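Precorrin-6Y C5,15-methyltransferase (Corynebacterium diphtheriae, PDB 3HM2) probably transfers methyl groups from S-adenosyl-L-methionine in cobalamin biosynthesis, the present chain being its C-terminal methyltransferase domain. Local coordinates at residues Ile39-Leu44 and Ser67-Leu72; Cys54-Glu59 and Glu63-Asn68. One frame throughout, in Å; residues are numbered along the deposited sequence.

Contact 1: Ile39-Leu44 and Ser67-Leu72; sequences IAIEWL and SNAINL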
loop_
_atom_site.group_PDB
_atom_site.type_symbol
_atom_site.label_atom_id
_atom_site.label_comp_id
_atom_site.label_asym_id
_atom_site.label_seq_id
_atom_site.Cartn_x
_atom_site.Cartn_y
_atom_site.Cartn_z
ATOM N N ILE A 39 -18.281 -13.930 -10.995
ATOM C CA ILE A 39 -17.153 -14.607 -11.624
ATOM C C ILE A 39 -17.628 -15.623 -12.658
ATOM O O ILE A 39 -16.918 -15.925 -13.617
ATOM C CB ILE A 39 -16.273 -15.323 -10.582
ATOM C CG1 ILE A 39 -15.931 -14.375 -9.431
ATOM C CG2 ILE A 39 -15.006 -15.857 -11.233
ATOM C CD1 ILE A 39 -14.477 -13.962 -9.391
ATOM N N ALA A 40 -18.832 -16.147 -12.456
ATOM C CA ALA A 40 -19.329 -17.258 -13.259
ATOM C C ALA A 40 -19.665 -16.807 -14.677
ATOM O O ALA A 40 -19.231 -17.419 -15.653
ATOM C CB ALA A 40 -20.546 -17.888 -12.597
ATOM N N ILE A 41 -20.442 -15.733 -14.782
ATOM C CA ILE A 41 -20.953 -15.281 -16.071
ATOM C C ILE A 41 -19.849 -14.644 -16.908
ATOM O O ILE A 41 -19.929 -14.611 -18.137
ATOM C CB ILE A 41 -22.101 -14.270 -15.899
ATOM C CG1 ILE A 41 -23.364 -14.977 -15.402
ATOM C CG2 ILE A 41 -22.372 -13.544 -17.207
ATOM C CD1 ILE A 41 -23.772 -14.586 -13.999
ATOM N N GLU A 42 -18.819 -14.140 -16.236
ATOM C CA GLU A 42 -17.617 -13.671 -16.915
ATOM C C GLU A 42 -16.711 -14.836 -17.299
ATOM O O GLU A 42 -16.250 -14.926 -18.437
ATOM C CB GLU A 42 -16.854 -12.681 -16.032
ATOM C CG GLU A 42 -15.571 -12.156 -16.654
ATOM C CD GLU A 42 -15.762 -11.700 -18.086
ATOM O OE1 GLU A 42 -16.727 -10.953 -18.351
ATOM O OE2 GLU A 42 -14.947 -12.089 -18.950
ATOM N N TRP A 43 -16.460 -15.725 -16.344
ATOM C CA TRP A 43 -15.795 -16.980 -16.628
ATOM C C TRP A 43 -16.431 -17.565 -17.883
ATOM O O TRP A 43 -15.736 -17.980 -18.797
ATOM C CB TRP A 43 -15.971 -17.905 -15.409
ATOM C CG TRP A 43 -15.716 -19.412 -15.623
ATOM C CD1 TRP A 43 -16.528 -20.305 -16.287
ATOM C CD2 TRP A 43 -14.605 -20.191 -15.121
ATOM N NE1 TRP A 43 -15.980 -21.571 -16.252
ATOM C CE2 TRP A 43 -14.803 -21.527 -15.546
ATOM C CE3 TRP A 43 -13.461 -19.886 -14.370
ATOM C CZ2 TRP A 43 -13.899 -22.549 -15.241
ATOM C CZ3 TRP A 43 -12.567 -20.904 -14.075
ATOM C CH2 TRP A 43 -12.792 -22.214 -14.507
ATOM N N LEU A 44 -17.758 -17.572 -17.945
ATOM C CA LEU A 44 -18.455 -18.167 -19.082
ATOM C C LEU A 44 -18.337 -17.273 -20.289
ATOM O O LEU A 44 -18.139 -17.751 -21.413
ATOM C CB LEU A 44 -19.935 -18.373 -18.777
ATOM C CG LEU A 44 -20.455 -19.508 -17.901
ATOM C CD1 LEU A 44 -21.922 -19.642 -18.184
ATOM C CD2 LEU A 44 -19.740 -20.869 -18.100
ATOM N N SER A 67 -30.970 -14.739 -15.006
ATOM C CA SER A 67 -31.456 -13.647 -15.841
ATOM C C SER A 67 -30.315 -12.998 -16.618
ATOM O O SER A 67 -30.448 -12.709 -17.807
ATOM C CB SER A 67 -32.175 -12.600 -14.989
ATOM O OG SER A 67 -33.482 -12.354 -15.478
ATOM N N ASN A 68 -29.196 -12.771 -15.938
ATOM C CA ASN A 68 -28.062 -12.080 -16.538
ATOM C C ASN A 68 -27.225 -13.002 -17.419
ATOM O O ASN A 68 -26.593 -12.556 -18.377
ATOM C CB ASN A 68 -27.185 -11.448 -15.455
ATOM C CG ASN A 68 -27.747 -10.137 -14.941
ATOM O OD1 ASN A 68 -28.697 -9.592 -15.505
ATOM N ND2 ASN A 68 -27.161 -9.623 -13.866
ATOM N N ALA A 69 -27.226 -14.289 -17.086
ATOM C CA ALA A 69 -26.577 -15.295 -17.919
ATOM C C ALA A 69 -27.274 -15.425 -19.270
ATOM O O ALA A 69 -26.623 -15.516 -20.309
ATOM C CB ALA A 69 -26.548 -16.637 -17.204
ATOM N N ILE A 70 -28.603 -15.432 -19.245
ATOM C CA ILE A 70 -29.392 -15.300 -20.465
ATOM C C ILE A 70 -29.000 -14.049 -21.243
ATOM O O ILE A 70 -28.573 -14.132 -22.394
ATOM C CB ILE A 70 -30.900 -15.251 -20.158
ATOM C CG1 ILE A 70 -31.387 -16.609 -19.649
ATOM C CG2 ILE A 70 -31.682 -14.829 -21.393
ATOM C CD1 ILE A 70 -32.829 -16.610 -19.192
ATOM N N ASN A 71 -29.148 -12.892 -20.607
ATOM C CA ASN A 71 -28.931 -11.616 -21.278
ATOM C C ASN A 71 -27.496 -11.459 -21.769
ATOM O O ASN A 71 -27.148 -10.455 -22.389
ATOM C CB ASN A 71 -29.299 -10.455 -20.352
ATOM C CG ASN A 71 -30.730 -10.533 -19.858
ATOM O OD1 ASN A 71 -31.463 -11.464 -20.192
ATOM N ND2 ASN A 71 -31.136 -9.554 -19.059
ATOM N N LEU A 72 -26.668 -12.461 -21.489
ATOM C CA LEU A 72 -25.320 -12.517 -22.041
ATOM C C LEU A 72 -25.131 -13.756 -22.908
ATOM O O LEU A 72 -24.005 -14.185 -23.158
ATOM C CB LEU A 72 -24.280 -12.498 -20.918
ATOM C CG LEU A 72 -24.027 -11.145 -20.250
ATOM C CD1 LEU A 72 -23.114 -11.302 -19.044
ATOM C CD2 LEU A 72 -23.440 -10.155 -21.246
#
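Ile41 carries the apolar part of this contact, reaching from helix 38-44 to the end of helix 59-70. Its CB points toward the other helix, and its main partner is Ala69. CG1 lies beside the backbone N, with chi1 at -72°, and runs out toward Ala69. Ile41 CG1 is 4.0 Å from Ala69 CB and 4.1 Å from Ala69 CA. At Ala69 the backbones are nearest, with Ile41 CA and Ala69 CA 5.9 Å apart, consistent with the small side chain there. The other branch, CG2, stands anti to the backbone N. Its methyl and CD1 of Leu72 are modelled too close to each other, so the fit of Leu72, which lies past the helix end, is doubtful.

Polar groups add little between the segments. The contacts across are apolar, and the two segments share no hydrogen bond.

Backbone bonds hold each side in shape on its own. In the first helix Leu44 N donates to Ala40 O at 2.7 Å. In the second, Asn71 N donates to Ser67 O at 3.1 Å, close to where the helix ends.

Strand 78-81 lies beneath both helices. Ile78 touches Ile41 and Ala69, and also Ala40 and Leu44. Leu44 O accepts a hydrogen bond from Arg77.

The contact joins two neighbouring helices on one side of the central sheet of a Rossmann-like methyltransferase domain. Its chemistry is consistent with modest apolar packing of Ile41 on Ala69, backed by Ile78, rather than with directed bonds.

Contact 2: Cys54-Glu59 and Glu63-Asn68; sequences CFEISE and ERILSN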
loop_
_atom_site.group_PDB
_atom_site.type_symbol
_atom_site.label_atom_id
_atom_site.label_comp_id
_atom_site.label_asym_id
_atom_site.label_seq_id
_atom_site.Cartn_x
_atom_site.Cartn_y
_atom_site.Cartn_z
ATOM N N CYS A 54 -23.089 -22.349 -9.907
ATOM C CA CYS A 54 -23.411 -21.287 -8.974
ATOM C C CYS A 54 -24.151 -21.824 -7.745
ATOM O O CYS A 54 -24.933 -22.768 -7.839
ATOM C CB CYS A 54 -24.251 -20.237 -9.703
ATOM S SG CYS A 54 -23.272 -19.085 -10.733
ATOM N N PHE A 55 -23.900 -21.219 -6.596
ATOM C CA PHE A 55 -24.464 -21.679 -5.327
ATOM C C PHE A 55 -24.975 -20.475 -4.518
ATOM O O PHE A 55 -24.230 -19.853 -3.756
ATOM C CB PHE A 55 -23.415 -22.478 -4.512
ATOM C CG PHE A 55 -23.110 -23.880 -5.062
ATOM C CD1 PHE A 55 -21.997 -24.111 -5.864
ATOM C CD2 PHE A 55 -23.914 -24.961 -4.744
ATOM C CE1 PHE A 55 -21.711 -25.396 -6.359
ATOM C CE2 PHE A 55 -23.623 -26.233 -5.215
ATOM C CZ PHE A 55 -22.524 -26.446 -6.029
ATOM N N GLU A 56 -26.249 -20.151 -4.697
ATOM C CA GLU A 56 -26.876 -19.012 -4.028
ATOM C C GLU A 56 -28.046 -19.473 -3.141
ATOM O O GLU A 56 -28.873 -20.286 -3.545
ATOM C CB GLU A 56 -27.345 -17.984 -5.073
ATOM C CG GLU A 56 -28.285 -16.892 -4.567
ATOM C CD GLU A 56 -27.637 -15.954 -3.571
ATOM O OE1 GLU A 56 -26.529 -15.457 -3.866
ATOM O OE2 GLU A 56 -28.230 -15.711 -2.488
ATOM N N ILE A 57 -28.117 -18.947 -1.928
ATOM C CA ILE A 57 -29.187 -19.307 -1.005
ATOM C C ILE A 57 -30.570 -18.716 -1.356
ATOM O O ILE A 57 -31.592 -19.425 -1.244
ATOM C CB ILE A 57 -28.780 -18.946 0.433
ATOM C CG1 ILE A 57 -29.959 -18.318 1.188
ATOM C CG2 ILE A 57 -27.567 -18.005 0.415
ATOM C CD1 ILE A 57 -29.572 -17.613 2.483
ATOM N N SER A 58 -30.584 -17.445 -1.792
ATOM C CA SER A 58 -31.811 -16.631 -2.000
ATOM C C SER A 58 -32.610 -17.028 -3.240
ATOM O O SER A 58 -32.064 -17.000 -4.333
ATOM C CB SER A 58 -31.424 -15.145 -2.116
ATOM O OG SER A 58 -32.528 -14.282 -2.341
ATOM N N GLU A 59 -33.894 -17.377 -3.106
ATOM C CA GLU A 59 -34.647 -17.701 -4.322
ATOM C C GLU A 59 -34.604 -16.506 -5.285
ATOM O O GLU A 59 -34.406 -16.698 -6.476
ATOM C CB GLU A 59 -36.072 -18.266 -4.079
ATOM C CG GLU A 59 -36.991 -17.466 -3.157
ATOM C CD GLU A 59 -38.426 -18.013 -3.112
ATOM O OE1 GLU A 59 -39.351 -17.246 -2.755
ATOM O OE2 GLU A 59 -38.626 -19.206 -3.439
ATOM N N GLU A 63 -32.714 -16.107 -9.258
ATOM C CA GLU A 63 -33.531 -15.642 -10.386
ATOM C C GLU A 63 -32.836 -14.530 -11.197
ATOM O O GLU A 63 -33.049 -14.409 -12.405
ATOM C CB GLU A 63 -34.941 -15.194 -9.922
ATOM C CG GLU A 63 -35.987 -16.322 -9.759
ATOM C CD GLU A 63 -37.376 -15.808 -9.362
ATOM O OE1 GLU A 63 -37.715 -14.649 -9.690
ATOM O OE2 GLU A 63 -38.131 -16.570 -8.719
ATOM N N ARG A 64 -31.991 -13.739 -10.535
ATOM C CA ARG A 64 -31.291 -12.617 -11.181
ATOM C C ARG A 64 -29.920 -12.979 -11.799
ATOM O O ARG A 64 -29.453 -12.314 -12.727
ATOM C CB ARG A 64 -31.141 -11.450 -10.199
ATOM C CG ARG A 64 -30.333 -10.284 -10.731
ATOM C CD ARG A 64 -31.199 -9.244 -11.432
ATOM N NE ARG A 64 -30.383 -8.141 -11.939
ATOM C CZ ARG A 64 -30.866 -6.965 -12.326
ATOM N NH1 ARG A 64 -32.171 -6.729 -12.259
ATOM N NH2 ARG A 64 -30.045 -6.022 -12.776
ATOM N N ILE A 65 -29.279 -14.024 -11.281
ATOM C CA ILE A 65 -28.026 -14.518 -11.838
ATOM C C ILE A 65 -28.305 -15.123 -13.207
ATOM O O ILE A 65 -27.662 -14.784 -14.205
ATOM C CB ILE A 65 -27.427 -15.628 -10.968
ATOM C CG1 ILE A 65 -27.296 -15.187 -9.515
ATOM C CG2 ILE A 65 -26.076 -16.027 -11.494
ATOM C CD1 ILE A 65 -26.915 -16.329 -8.593
ATOM N N LEU A 66 -29.276 -16.029 -13.251
ATOM C CA LEU A 66 -29.641 -16.702 -14.492
ATOM C C LEU A 66 -30.219 -15.717 -15.503
ATOM O O LEU A 66 -29.990 -15.842 -16.706
ATOM C CB LEU A 66 -30.643 -17.824 -14.220
ATOM C CG LEU A 66 -31.181 -18.567 -15.444
ATOM C CD1 LEU A 66 -30.105 -19.455 -16.049
ATOM C CD2 LEU A 66 -32.414 -19.380 -15.082
ATOM N N SER A 67 -30.970 -14.739 -15.006
ATOM C CA SER A 67 -31.456 -13.647 -15.841
ATOM C C SER A 67 -30.315 -12.998 -16.618
ATOM O O SER A 67 -30.448 -12.709 -17.807
ATOM C CB SER A 67 -32.175 -12.600 -14.989
ATOM O OG SER A 67 -33.482 -12.354 -15.478
ATOM N N ASN A 68 -29.196 -12.771 -15.938
ATOM C CA ASN A 68 -28.062 -12.080 -16.538
ATOM C C ASN A 68 -27.225 -13.002 -17.419
ATOM O O ASN A 68 -26.593 -12.556 -18.377
ATOM C CB ASN A 68 -27.185 -11.448 -15.455
ATOM C CG ASN A 68 -27.747 -10.137 -14.941
ATOM O OD1 ASN A 68 -28.697 -9.592 -15.505
ATOM N ND2 ASN A 68 -27.161 -9.623 -13.866
#
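Ile65 points from helix 59-70 toward Cys54 at the end of strand 50-55 and Glu56 just after it. Its CD1 lies 3.9 Å from Glu56 CB. Its CG2 branch lies 4.2 Å from Cys54 SG. CG1 sits beside the backbone N, at chi1 -53°, and the chain is extended beyond it, which carries CD1 across to Glu56. Nearer the helix start, Glu63 N donates a weak hydrogen bond to Glu59 O at 3.3 Å, a first-turn helix bond. Glu63 CG also packs on Glu59 O, at 3.7 Å.

The next shell shapes the turn between strand and helix. The Glu56 chain bends at chi2, 66°, bringing its carboxylate back to the following loop. Ser58 N donates to Glu56 OE2 at 3.0 Å, on the anti lone pair, with an N-H...O angle of 165°. A weak hydrogen bond joins Glu56 OE1 to Ser36 OG and helps position the carboxylate. Ser58 is the N-cap, and its OG accepts from Arg61 N. Arg62 NH1 donates a hydrogen bond to Glu56 O. Val80 also touches Ile65.

This is the strand-to-helix half of a beta-alpha-beta unit. Glu59 and Glu63 bind calcium in a structure of this protein, and Glu63 also binds magnesium; neither ion is bound to this chain. Glu59 OE2 and Glu63 OE2 are 5.9 Å apart. The contact thus combines apolar packing at Ile65 with an acidic, exposed helix start, where like charges would probably be eased by a cation.

Overall arrangement
Contacts 1 and 2 lie on the same helix, 59-70, and share Ser67 and Asn68. Their centres are 11 Å apart. Contact 2 sets the start of this helix against strand 50-55, and contact 1 sets its end against helix 38-44. They touch directly: Ala40 CB is 3.5 Å from Cys54 SG, and Ile41 CD1 is 3.7 Å from Ile65 CG2. Apolar packing is therefore continuous from one to the other. Ala40 may also belong to the Gly-rich turn that probably binds S-adenosyl-L-methionine, as in relatives. Glu59 and Glu63 belong to contact 2, and metal-binding Glu60 follows directly after Glu59; no metal is bound to this chain. The Asn68 side chain is about 10 Å from that of Glu63.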